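Local coordinates for periplasmic zinc-binding protein troA (PDB 1K0F) that serves as the periplasmic binding component of an ABC transporter, holding zinc with high affinity and delivering it to the membrane permease, at residues R161-T166 with R209-I214; L202-A207 with Q233-V238; A213-S218 with V272-R277. All coordinates share one frame; numbering follows the deposited sequence.

Contact 1 of 3, residues R161-T166 with R209-I214; sequences RRVLVT and RKLPAI
Two successive kinks fold the Arg209 chain (chi2 -78°, chi3 -52°) and bring its guanidinium to Val163, whose CG2 lies 3.3 Å from Arg209 NH2. In Val163 itself, CG1 stands anti to the backbone N (chi1 177°), which leaves CG2 for the arginine and lets CG1 meet Leu211 CD2 at 4.1 Å, the two side chains crossing at about a right angle. The other leucine branch goes to the next inward-facing valine: Leu211 CD1 lies 3.5 Å from Val165 CG2. A forked leucine thus serves two beta-branched residues spaced two apart on a strand. Strand 163-166 is parallel to strand 213-217, and Val165 pairs through its backbone with Phe215, so the contact lies where the loop after helix 196-208 runs into strand 213-217, beside strand 163-166, in the alpha/beta lobe of a solute-binding protein. Val165 and Phe205, the latter from the covering helix 196-208, also pack together. Where the strands draw close, Ile214 CA makes a CA-H...O contact of 3.6 Å with Val165 O, while Ile214 CG2 lies 4.0 Å from Val165 CB. At the outer end, Arg161 brings the edge of its guanidinium to the proline ring, with NH1 3.3 Å from Pro212 CG. That same NH1 donates to the backbone O of Leu275, whereas Arg209 NH1 forms a salt bridge with Glu181.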
ATOM      1  N   ARG A 161     -15.386 -17.529   1.584  1.00 42.90           N
ATOM      2  CA  ARG A 161     -15.353 -16.362   2.463  1.00 41.39           C
ATOM      3  C   ARG A 161     -14.246 -15.365   2.090  1.00 40.58           C
ATOM      4  O   ARG A 161     -14.232 -14.231   2.572  1.00 40.33           O
ATOM      5  CB  ARG A 161     -15.160 -16.814   3.915  1.00 41.86           C
ATOM      6  CG  ARG A 161     -16.248 -17.757   4.434  1.00 41.50           C
ATOM      7  CD  ARG A 161     -16.593 -17.482   5.904  1.00 42.24           C
ATOM      8  NE  ARG A 161     -17.974 -17.842   6.234  1.00 41.11           N
ATOM      9  CZ  ARG A 161     -18.900 -16.978   6.640  1.00 39.92           C
ATOM     10  NH1 ARG A 161     -18.591 -15.696   6.768  1.00 39.44           N
ATOM     11  NH2 ARG A 161     -20.132 -17.393   6.913  1.00 37.95           N
ATOM     12  N   ARG A 162     -13.332 -15.788   1.222  1.00 39.24           N
ATOM     13  CA  ARG A 162     -12.221 -14.942   0.808  1.00 37.38           C
ATOM     14  C   ARG A 162     -12.597 -13.850  -0.191  1.00 35.54           C
ATOM     15  O   ARG A 162     -11.735 -13.304  -0.867  1.00 35.91           O
ATOM     16  CB  ARG A 162     -11.110 -15.807   0.222  1.00 37.94           C
ATOM     17  CG  ARG A 162     -10.350 -16.638   1.244  1.00 40.46           C
ATOM     18  CD  ARG A 162      -9.282 -17.476   0.541  1.00 43.45           C
ATOM     19  NE  ARG A 162      -8.957 -18.716   1.242  1.00 45.84           N
ATOM     20  CZ  ARG A 162      -8.647 -19.864   0.641  1.00 45.80           C
ATOM     21  NH1 ARG A 162      -8.620 -19.945  -0.686  1.00 45.99           N
ATOM     22  NH2 ARG A 162      -8.355 -20.933   1.372  1.00 46.95           N
ATOM     23  N   VAL A 163     -13.878 -13.533  -0.290  1.00 34.63           N
ATOM     24  CA  VAL A 163     -14.319 -12.486  -1.207  1.00 34.99           C
ATOM     25  C   VAL A 163     -14.238 -11.162  -0.460  1.00 34.70           C
ATOM     26  O   VAL A 163     -15.048 -10.902   0.428  1.00 35.38           O
ATOM     27  CB  VAL A 163     -15.782 -12.694  -1.655  1.00 34.58           C
ATOM     28  CG1 VAL A 163     -16.218 -11.548  -2.543  1.00 34.92           C
ATOM     29  CG2 VAL A 163     -15.925 -14.019  -2.382  1.00 36.12           C
ATOM     30  N   LEU A 164     -13.258 -10.329  -0.795  1.00 34.25           N
ATOM     31  CA  LEU A 164     -13.122  -9.046  -0.113  1.00 34.81           C
ATOM     32  C   LEU A 164     -13.502  -7.841  -0.966  1.00 33.24           C
ATOM     33  O   LEU A 164     -13.016  -7.663  -2.082  1.00 33.89           O
ATOM     34  CB  LEU A 164     -11.691  -8.873   0.416  1.00 35.29           C
ATOM     35  CG  LEU A 164     -11.177  -7.459   0.712  1.00 36.31           C
ATOM     36  CD1 LEU A 164     -11.558  -7.021   2.123  1.00 35.71           C
ATOM     37  CD2 LEU A 164      -9.666  -7.455   0.547  1.00 37.32           C
ATOM     38  N   VAL A 165     -14.386  -7.016  -0.425  1.00 31.24           N
ATOM     39  CA  VAL A 165     -14.815  -5.812  -1.112  1.00 30.33           C
ATOM     40  C   VAL A 165     -14.336  -4.669  -0.226  1.00 29.82           C
ATOM     41  O   VAL A 165     -14.619  -4.635   0.973  1.00 28.28           O
ATOM     42  CB  VAL A 165     -16.352  -5.769  -1.277  1.00 29.42           C
ATOM     43  CG1 VAL A 165     -16.769  -4.443  -1.888  1.00 29.89           C
ATOM     44  CG2 VAL A 165     -16.814  -6.917  -2.164  1.00 28.35           C
ATOM     45  N   THR A 166     -13.595  -3.742  -0.817  1.00 30.09           N
ATOM     46  CA  THR A 166     -13.048  -2.621  -0.071  1.00 30.49           C
ATOM     47  C   THR A 166     -13.285  -1.273  -0.739  1.00 30.88           C
ATOM     48  O   THR A 166     -13.852  -1.200  -1.828  1.00 30.84           O
ATOM     49  CB  THR A 166     -11.543  -2.801   0.103  1.00 30.41           C
ATOM     50  OG1 THR A 166     -10.996  -3.313  -1.116  1.00 29.70           O
ATOM     51  CG2 THR A 166     -11.249  -3.778   1.238  1.00 32.03           C
ATOM     52  N   ARG A 209     -24.013 -12.575  -2.622  1.00 39.69           N
ATOM     53  CA  ARG A 209     -23.018 -13.448  -2.015  1.00 38.55           C
ATOM     54  C   ARG A 209     -23.086 -13.383  -0.491  1.00 38.58           C
ATOM     55  O   ARG A 209     -22.423 -14.154   0.201  1.00 38.77           O
ATOM     56  CB  ARG A 209     -21.617 -13.064  -2.500  1.00 38.33           C
ATOM     57  CG  ARG A 209     -21.541 -12.786  -3.997  1.00 38.49           C
ATOM     58  CD  ARG A 209     -21.516 -14.073  -4.798  1.00 37.58           C
ATOM     59  NE  ARG A 209     -20.474 -14.977  -4.323  1.00 36.98           N
ATOM     60  CZ  ARG A 209     -19.175 -14.789  -4.529  1.00 38.48           C
ATOM     61  NH1 ARG A 209     -18.762 -13.727  -5.203  1.00 37.55           N
ATOM     62  NH2 ARG A 209     -18.286 -15.663  -4.070  1.00 38.98           N
ATOM     63  N   LYS A 210     -23.886 -12.455   0.028  1.00 37.85           N
ATOM     64  CA  LYS A 210     -24.061 -12.300   1.474  1.00 36.82           C
ATOM     65  C   LYS A 210     -22.744 -12.137   2.242  1.00 35.76           C
ATOM     66  O   LYS A 210     -22.411 -12.966   3.077  1.00 37.24           O
ATOM     67  CB  LYS A 210     -24.823 -13.508   2.035  1.00 37.22           C
ATOM     68  CG  LYS A 210     -26.336 -13.385   1.994  1.00 37.54           C
ATOM     69  CD  LYS A 210     -26.926 -14.260   0.902  1.00 40.31           C
ATOM     70  CE  LYS A 210     -28.264 -13.710   0.406  1.00 42.90           C
ATOM     71  NZ  LYS A 210     -29.438 -14.502   0.900  1.00 45.18           N
ATOM     72  N   LEU A 211     -22.011 -11.059   1.976  1.00 35.19           N
ATOM     73  CA  LEU A 211     -20.731 -10.815   2.649  1.00 32.95           C
ATOM     74  C   LEU A 211     -20.865 -10.422   4.115  1.00 30.13           C
ATOM     75  O   LEU A 211     -21.503  -9.424   4.447  1.00 29.48           O
ATOM     76  CB  LEU A 211     -19.944  -9.713   1.936  1.00 35.07           C
ATOM     77  CG  LEU A 211     -19.507  -9.889   0.480  1.00 34.92           C
ATOM     78  CD1 LEU A 211     -18.256  -9.065   0.238  1.00 34.36           C
ATOM     79  CD2 LEU A 211     -19.246 -11.360   0.166  1.00 37.47           C
ATOM     80  N   PRO A 212     -20.234 -11.192   5.015  1.00 26.57           N
ATOM     81  CA  PRO A 212     -20.349 -10.833   6.429  1.00 23.87           C
ATOM     82  C   PRO A 212     -19.828  -9.425   6.636  1.00 22.00           C
ATOM     83  O   PRO A 212     -20.331  -8.693   7.472  1.00 21.89           O
ATOM     84  CB  PRO A 212     -19.488 -11.876   7.146  1.00 24.13           C
ATOM     85  CG  PRO A 212     -18.595 -12.427   6.087  1.00 24.52           C
ATOM     86  CD  PRO A 212     -19.381 -12.375   4.815  1.00 26.00           C
ATOM     87  N   ALA A 213     -18.829  -9.041   5.849  1.00 20.68           N
ATOM     88  CA  ALA A 213     -18.283  -7.710   6.004  1.00 20.81           C
ATOM     89  C   ALA A 213     -17.552  -7.139   4.797  1.00 19.96           C
ATOM     90  O   ALA A 213     -16.980  -7.860   3.993  1.00 19.72           O
ATOM     91  CB  ALA A 213     -17.352  -7.680   7.227  1.00 20.73           C
ATOM     92  N   ILE A 214     -17.595  -5.816   4.695  1.00 20.00           N
ATOM     93  CA  ILE A 214     -16.917  -5.059   3.656  1.00 18.75           C
ATOM     94  C   ILE A 214     -15.979  -4.183   4.488  1.00 17.71           C
ATOM     95  O   ILE A 214     -16.184  -4.057   5.692  1.00 17.45           O
ATOM     96  CB  ILE A 214     -17.916  -4.181   2.839  1.00 19.02           C
ATOM     97  CG1 ILE A 214     -18.848  -3.406   3.772  1.00 17.45           C
ATOM     98  CG2 ILE A 214     -18.743  -5.066   1.910  1.00 16.84           C
ATOM     99  CD1 ILE A 214     -19.550  -2.250   3.101  1.00 19.96           C
TER

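Contact 2 of 3, residues L202-A207 with Q233-V238; sequences LAAFIA and QARGHV
Ala203, Ala204 and Ala207 form a low surface near the end of helix 196-208, on which the loop after helix 225-233 rests; the two helices lie side by side as part of the helical layer over the sheet of this alpha/beta lobe. The loop leaves its helix through a type I turn from Gln233 to Gly236, and Gly236 has a positive phi that a side chain would resist. Apolar contacts come first: Ala207 CB approaches Arg235 CB at 3.7 Å and His237 CB at 3.9 Å, small methyls allowing the loop to come close. Next is the packing of a flat cation. Ala204 CB sits over one face of the Arg235 guanidinium, 3.7 Å from CZ and offset toward the rim, while Ala203 CB meets its edge at 3.8 Å from NE. Arg235 NH2 also makes a weak hydrogen bond to Gln200 O, one turn back along the helix. The third kind is polar anchoring around an imidazole. With CG anti to the backbone N (chi1 177°), His237 extends toward the helix end and its NE2 hydrogen-bonds to Leu211 O; beside that bond, His237 CD2 lies 3.5 Å from Ile206 O and 4.0 Å from Ile206 CG2.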
ATOM      1  N   LEU A 202     -22.258  -3.540  -7.022  1.00 39.25           N
ATOM      2  CA  LEU A 202     -21.480  -4.012  -5.893  1.00 38.24           C
ATOM      3  C   LEU A 202     -22.366  -4.261  -4.681  1.00 38.53           C
ATOM      4  O   LEU A 202     -22.174  -5.229  -3.945  1.00 38.93           O
ATOM      5  CB  LEU A 202     -20.402  -2.996  -5.538  1.00 37.04           C
ATOM      6  CG  LEU A 202     -19.351  -3.535  -4.570  1.00 36.00           C
ATOM      7  CD1 LEU A 202     -18.869  -4.894  -5.053  1.00 36.16           C
ATOM      8  CD2 LEU A 202     -18.202  -2.554  -4.472  1.00 35.42           C
ATOM      9  N   ALA A 203     -23.341  -3.384  -4.475  1.00 38.23           N
ATOM     10  CA  ALA A 203     -24.252  -3.524  -3.351  1.00 37.45           C
ATOM     11  C   ALA A 203     -24.958  -4.873  -3.439  1.00 37.11           C
ATOM     12  O   ALA A 203     -24.898  -5.678  -2.512  1.00 36.73           O
ATOM     13  CB  ALA A 203     -25.265  -2.395  -3.360  1.00 37.60           C
ATOM     14  N   ALA A 204     -25.627  -5.119  -4.559  1.00 36.68           N
ATOM     15  CA  ALA A 204     -26.325  -6.384  -4.741  1.00 36.40           C
ATOM     16  C   ALA A 204     -25.335  -7.539  -4.694  1.00 36.18           C
ATOM     17  O   ALA A 204     -25.609  -8.567  -4.093  1.00 36.15           O
ATOM     18  CB  ALA A 204     -27.077  -6.390  -6.070  1.00 37.20           C
ATOM     19  N   PHE A 205     -24.181  -7.361  -5.329  1.00 36.45           N
ATOM     20  CA  PHE A 205     -23.160  -8.395  -5.361  1.00 36.00           C
ATOM     21  C   PHE A 205     -22.880  -8.890  -3.956  1.00 35.91           C
ATOM     22  O   PHE A 205     -22.831 -10.089  -3.703  1.00 35.24           O
ATOM     23  CB  PHE A 205     -21.876  -7.851  -5.955  1.00 36.02           C
ATOM     24  CG  PHE A 205     -20.680  -8.655  -5.596  1.00 37.87           C
ATOM     25  CD1 PHE A 205     -20.528  -9.949  -6.101  1.00 38.04           C
ATOM     26  CD2 PHE A 205     -19.710  -8.136  -4.748  1.00 40.05           C
ATOM     27  CE1 PHE A 205     -19.419 -10.724  -5.768  1.00 38.57           C
ATOM     28  CE2 PHE A 205     -18.587  -8.895  -4.398  1.00 41.41           C
ATOM     29  CZ  PHE A 205     -18.442 -10.201  -4.913  1.00 39.96           C
ATOM     30  N   ILE A 206     -22.710  -7.938  -3.049  1.00 36.93           N
ATOM     31  CA  ILE A 206     -22.429  -8.221  -1.650  1.00 37.73           C
ATOM     32  C   ILE A 206     -23.667  -8.824  -0.976  1.00 39.38           C
ATOM     33  O   ILE A 206     -23.554  -9.628  -0.048  1.00 39.75           O
ATOM     34  CB  ILE A 206     -22.002  -6.922  -0.909  1.00 36.46           C
ATOM     35  CG1 ILE A 206     -20.716  -6.372  -1.523  1.00 33.93           C
ATOM     36  CG2 ILE A 206     -21.775  -7.201   0.567  1.00 37.92           C
ATOM     37  CD1 ILE A 206     -20.543  -4.888  -1.308  1.00 34.00           C
ATOM     38  N   ALA A 207     -24.850  -8.441  -1.448  1.00 40.68           N
ATOM     39  CA  ALA A 207     -26.092  -8.955  -0.871  1.00 41.97           C
ATOM     40  C   ALA A 207     -26.398 -10.353  -1.404  1.00 41.95           C
ATOM     41  O   ALA A 207     -26.962 -11.191  -0.700  1.00 42.49           O
ATOM     42  CB  ALA A 207     -27.241  -8.015  -1.188  1.00 43.11           C
ATOM     43  N   GLN A 233     -27.753  -2.817   2.583  1.00 36.77           N
ATOM     44  CA  GLN A 233     -28.858  -2.907   3.531  1.00 40.13           C
ATOM     45  C   GLN A 233     -30.198  -2.818   2.809  1.00 40.92           C
ATOM     46  O   GLN A 233     -31.119  -3.595   3.074  1.00 39.78           O
ATOM     47  CB  GLN A 233     -28.765  -1.774   4.553  1.00 43.51           C
ATOM     48  CG  GLN A 233     -28.821  -2.225   6.002  1.00 48.39           C
ATOM     49  CD  GLN A 233     -27.476  -2.113   6.685  1.00 51.33           C
ATOM     50  OE1 GLN A 233     -27.394  -1.761   7.863  1.00 53.37           O
ATOM     51  NE2 GLN A 233     -26.407  -2.405   5.944  1.00 52.01           N
ATOM     52  N   ALA A 234     -30.296  -1.854   1.899  1.00 41.53           N
ATOM     53  CA  ALA A 234     -31.501  -1.640   1.122  1.00 41.54           C
ATOM     54  C   ALA A 234     -31.684  -2.800   0.147  1.00 42.70           C
ATOM     55  O   ALA A 234     -32.613  -2.808  -0.657  1.00 44.46           O
ATOM     56  CB  ALA A 234     -31.398  -0.330   0.368  1.00 41.64           C
ATOM     57  N   ARG A 235     -30.787  -3.780   0.223  1.00 42.61           N
ATOM     58  CA  ARG A 235     -30.859  -4.954  -0.640  1.00 42.38           C
ATOM     59  C   ARG A 235     -31.134  -6.242   0.142  1.00 40.19           C
ATOM     60  O   ARG A 235     -31.081  -7.341  -0.412  1.00 40.18           O
ATOM     61  CB  ARG A 235     -29.560  -5.101  -1.429  1.00 46.16           C
ATOM     62  CG  ARG A 235     -29.248  -3.915  -2.326  1.00 51.18           C
ATOM     63  CD  ARG A 235     -29.454  -4.254  -3.797  1.00 55.21           C
ATOM     64  NE  ARG A 235     -28.651  -3.403  -4.674  1.00 58.76           N
ATOM     65  CZ  ARG A 235     -28.942  -3.159  -5.950  1.00 60.24           C
ATOM     66  NH1 ARG A 235     -30.019  -3.699  -6.510  1.00 60.65           N
ATOM     67  NH2 ARG A 235     -28.153  -2.372  -6.669  1.00 60.27           N
ATOM     68  N   GLY A 236     -31.411  -6.102   1.436  1.00 37.89           N
ATOM     69  CA  GLY A 236     -31.712  -7.257   2.271  1.00 34.79           C
ATOM     70  C   GLY A 236     -30.559  -7.866   3.044  1.00 32.76           C
ATOM     71  O   GLY A 236     -30.702  -8.942   3.625  1.00 31.78           O
ATOM     72  N   HIS A 237     -29.425  -7.175   3.073  1.00 31.80           N
ATOM     73  CA  HIS A 237     -28.248  -7.673   3.769  1.00 27.87           C
ATOM     74  C   HIS A 237     -27.544  -6.601   4.588  1.00 26.43           C
ATOM     75  O   HIS A 237     -27.299  -5.496   4.105  1.00 24.80           O
ATOM     76  CB  HIS A 237     -27.266  -8.260   2.753  1.00 28.69           C
ATOM     77  CG  HIS A 237     -25.980  -8.736   3.358  1.00 28.29           C
ATOM     78  ND1 HIS A 237     -25.935  -9.563   4.460  1.00 28.67           N
ATOM     79  CD2 HIS A 237     -24.693  -8.484   3.028  1.00 27.51           C
ATOM     80  CE1 HIS A 237     -24.676  -9.799   4.784  1.00 27.35           C
ATOM     81  NE2 HIS A 237     -23.903  -9.155   3.929  1.00 26.12           N
ATOM     82  N   VAL A 238     -27.230  -6.930   5.840  1.00 25.78           N
ATOM     83  CA  VAL A 238     -26.523  -6.001   6.714  1.00 23.40           C
ATOM     84  C   VAL A 238     -25.055  -6.378   6.756  1.00 24.16           C
ATOM     85  O   VAL A 238     -24.641  -7.270   7.497  1.00 25.61           O
ATOM     86  CB  VAL A 238     -27.049  -6.020   8.157  1.00 19.21           C
ATOM     87  CG1 VAL A 238     -26.591  -4.765   8.865  1.00 14.01           C
ATOM     88  CG2 VAL A 238     -28.556  -6.133   8.168  1.00 18.17           C
TER

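Contact 3 of 3, residues A213-S218 with V272-R277; sequences AIFIES and VAALAR
Ala274 is the bump of this contact, and Ala213 and Phe215 are the walls of the hollow it enters. They belong to strand 213-217 of a parallel alpha/beta sheet, met here by the end of helix 260-273 on the face away from helix 196-208. The Ala274 methyl straddles the gap between the walls, with its CB 3.9 Å from Ala213 CB and 3.3 Å from Phe215 CZ, a tight fit that suits the smallest side chain. It reaches the ring obliquely, near the CZ end. Phe215 presents that end because its CG lies anti to the carbonyl carbon (chi1 -58°), which swings the ring along the sheet toward the helix end, where it also packs on Thr270 and Ile271. Leu275 fills the neighbouring space: its CG stands at the ring's edge, 4.3 Å from Phe215 CE1, while one branch runs on to the strand backbone. In the turn, Val272 O accepts from both Leu275 N and Ala276 N, which holds the helix end together. Ala213, lacking any longer side chain, lets the turn settle against the strand, its CB 3.2 Å from Ala274 O. Close beside it, the leucine branch meets the strand's carbonyl, with Leu275 CD2 3.5 Å from Ala213 O.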
ATOM      1  N   ALA A 213     -18.829  -9.041   5.849  1.00 20.68           N
ATOM      2  CA  ALA A 213     -18.283  -7.710   6.004  1.00 20.81           C
ATOM      3  C   ALA A 213     -17.552  -7.139   4.797  1.00 19.96           C
ATOM      4  O   ALA A 213     -16.980  -7.860   3.993  1.00 19.72           O
ATOM      5  CB  ALA A 213     -17.352  -7.680   7.227  1.00 20.73           C
ATOM      6  N   ILE A 214     -17.595  -5.816   4.695  1.00 20.00           N
ATOM      7  CA  ILE A 214     -16.917  -5.059   3.656  1.00 18.75           C
ATOM      8  C   ILE A 214     -15.979  -4.183   4.488  1.00 17.71           C
ATOM      9  O   ILE A 214     -16.184  -4.057   5.692  1.00 17.45           O
ATOM     10  CB  ILE A 214     -17.916  -4.181   2.839  1.00 19.02           C
ATOM     11  CG1 ILE A 214     -18.848  -3.406   3.772  1.00 17.45           C
ATOM     12  CG2 ILE A 214     -18.743  -5.066   1.910  1.00 16.84           C
ATOM     13  CD1 ILE A 214     -19.550  -2.250   3.101  1.00 19.96           C
ATOM     14  N   PHE A 215     -14.963  -3.579   3.877  1.00 17.58           N
ATOM     15  CA  PHE A 215     -14.029  -2.770   4.655  1.00 16.65           C
ATOM     16  C   PHE A 215     -13.807  -1.329   4.240  1.00 15.31           C
ATOM     17  O   PHE A 215     -13.890  -0.969   3.070  1.00 12.69           O
ATOM     18  CB  PHE A 215     -12.674  -3.468   4.711  1.00 20.21           C
ATOM     19  CG  PHE A 215     -12.737  -4.838   5.304  1.00 24.36           C
ATOM     20  CD1 PHE A 215     -13.401  -5.864   4.640  1.00 26.00           C
ATOM     21  CD2 PHE A 215     -12.182  -5.094   6.549  1.00 27.85           C
ATOM     22  CE1 PHE A 215     -13.519  -7.127   5.212  1.00 29.54           C
ATOM     23  CE2 PHE A 215     -12.294  -6.361   7.136  1.00 30.68           C
ATOM     24  CZ  PHE A 215     -12.965  -7.379   6.465  1.00 30.00           C
ATOM     25  N   ILE A 216     -13.516  -0.497   5.227  1.00 15.86           N
ATOM     26  CA  ILE A 216     -13.227   0.906   4.980  1.00 17.36           C
ATOM     27  C   ILE A 216     -11.730   0.956   4.726  1.00 18.18           C
ATOM     28  O   ILE A 216     -11.050  -0.068   4.729  1.00 20.28           O
ATOM     29  CB  ILE A 216     -13.554   1.807   6.214  1.00 18.12           C
ATOM     30  CG1 ILE A 216     -13.633   0.961   7.479  1.00 16.09           C
ATOM     31  CG2 ILE A 216     -14.886   2.537   6.006  1.00 18.57           C
ATOM     32  CD1 ILE A 216     -13.715   1.768   8.728  1.00 18.01           C
ATOM     33  N   GLU A 217     -11.209   2.150   4.508  1.00 18.62           N
ATOM     34  CA  GLU A 217      -9.795   2.292   4.273  1.00 18.57           C
ATOM     35  C   GLU A 217      -9.336   3.606   4.827  1.00 19.91           C
ATOM     36  O   GLU A 217     -10.074   4.580   4.826  1.00 20.36           O
ATOM     37  CB  GLU A 217      -9.500   2.219   2.795  1.00 20.68           C
ATOM     38  CG  GLU A 217      -9.523   0.813   2.261  1.00 24.42           C
ATOM     39  CD  GLU A 217      -9.162   0.768   0.807  1.00 25.75           C
ATOM     40  OE1 GLU A 217      -9.468  -0.238   0.138  1.00 26.60           O
ATOM     41  OE2 GLU A 217      -8.570   1.755   0.330  1.00 28.10           O
ATOM     42  N   SER A 218      -8.100   3.618   5.300  1.00 22.07           N
ATOM     43  CA  SER A 218      -7.514   4.802   5.891  1.00 23.77           C
ATOM     44  C   SER A 218      -7.292   5.961   4.924  1.00 24.99           C
ATOM     45  O   SER A 218      -7.279   7.117   5.349  1.00 26.19           O
ATOM     46  CB  SER A 218      -6.182   4.430   6.536  1.00 22.67           C
ATOM     47  OG  SER A 218      -5.703   3.221   5.987  1.00 24.15           O
ATOM     48  N   VAL A 272      -9.852 -11.435   7.588  1.00 28.59           N
ATOM     49  CA  VAL A 272     -10.269 -12.797   7.906  1.00 31.17           C
ATOM     50  C   VAL A 272     -11.160 -12.759   9.154  1.00 31.96           C
ATOM     51  O   VAL A 272     -12.228 -13.375   9.185  1.00 31.21           O
ATOM     52  CB  VAL A 272      -9.050 -13.741   8.146  1.00 31.33           C
ATOM     53  CG1 VAL A 272      -8.225 -13.852   6.882  1.00 30.51           C
ATOM     54  CG2 VAL A 272      -8.196 -13.237   9.288  1.00 32.51           C
ATOM     55  N   ALA A 273     -10.730 -12.023  10.173  1.00 32.85           N
ATOM     56  CA  ALA A 273     -11.526 -11.911  11.381  1.00 35.30           C
ATOM     57  C   ALA A 273     -12.936 -11.542  10.943  1.00 37.22           C
ATOM     58  O   ALA A 273     -13.888 -12.301  11.141  1.00 38.31           O
ATOM     59  CB  ALA A 273     -10.962 -10.831  12.285  1.00 33.73           C
ATOM     60  N   ALA A 274     -13.054 -10.386  10.304  1.00 38.53           N
ATOM     61  CA  ALA A 274     -14.341  -9.891   9.843  1.00 40.21           C
ATOM     62  C   ALA A 274     -14.966 -10.741   8.747  1.00 41.87           C
ATOM     63  O   ALA A 274     -16.005 -10.371   8.205  1.00 43.52           O
ATOM     64  CB  ALA A 274     -14.193  -8.458   9.356  1.00 39.06           C
ATOM     65  N   LEU A 275     -14.368 -11.880   8.420  1.00 42.31           N
ATOM     66  CA  LEU A 275     -14.927 -12.693   7.346  1.00 44.21           C
ATOM     67  C   LEU A 275     -15.190 -14.172   7.624  1.00 45.91           C
ATOM     68  O   LEU A 275     -15.937 -14.816   6.884  1.00 45.56           O
ATOM     69  CB  LEU A 275     -14.040 -12.573   6.099  1.00 43.53           C
ATOM     70  CG  LEU A 275     -14.191 -11.336   5.202  1.00 42.47           C
ATOM     71  CD1 LEU A 275     -13.586 -11.628   3.835  1.00 40.14           C
ATOM     72  CD2 LEU A 275     -15.657 -10.958   5.063  1.00 40.33           C
ATOM     73  N   ALA A 276     -14.590 -14.720   8.673  1.00 47.71           N
ATOM     74  CA  ALA A 276     -14.784 -16.133   8.984  1.00 50.04           C
ATOM     75  C   ALA A 276     -16.024 -16.398   9.830  1.00 51.35           C
ATOM     76  O   ALA A 276     -17.027 -15.688   9.723  1.00 52.06           O
ATOM     77  CB  ALA A 276     -13.547 -16.686   9.687  1.00 50.73           C
ATOM     78  N   ARG A 277     -15.933 -17.431  10.668  1.00 52.51           N
ATOM     79  CA  ARG A 277     -17.009 -17.842  11.570  1.00 52.97           C
ATOM     80  C   ARG A 277     -18.394 -17.729  10.943  1.00 53.74           C
ATOM     81  O   ARG A 277     -18.756 -18.623  10.141  1.00 53.99           O
ATOM     82  CB  ARG A 277     -16.948 -17.021  12.865  1.00 52.05           C
ATOM     83  CG  ARG A 277     -16.724 -15.534  12.651  1.00 51.38           C
ATOM     84  CD  ARG A 277     -17.245 -14.726  13.813  1.00 51.95           C
ATOM     85  NE  ARG A 277     -16.454 -14.938  15.021  1.00 52.79           N
ATOM     86  CZ  ARG A 277     -16.907 -14.742  16.253  1.00 52.39           C
ATOM     87  NH1 ARG A 277     -18.151 -14.325  16.446  1.00 52.47           N
ATOM     88  NH2 ARG A 277     -16.115 -14.967  17.289  1.00 53.11           N
ATOM     89  OXT ARG A 277     -19.095 -16.747  11.265  1.00 55.33           O
TER

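Contacts 1 and 3 share Ala213 and Ile214 and lie about 7 Å apart between centres, one joining strand 213-217 to its neighbour and the other to the C-terminal turn. Contact 3 is the buried one and almost wholly apolar; contact 1 has a buried middle but arginines at its outer end. Contact 2 lies farther from the centre of the chain, where short alanines pack against an arginine, its guanidinium included, and a histidine. Leu211 probably ties contacts 1 and 2 by a backbone hydrogen bond, its N to Ile206 O. Ile206 CD1 touches Ile214 CG2, so helix 196-208 packs on one side of strand 213-217 while contact 3 uses Ala213 and Phe215 on the other.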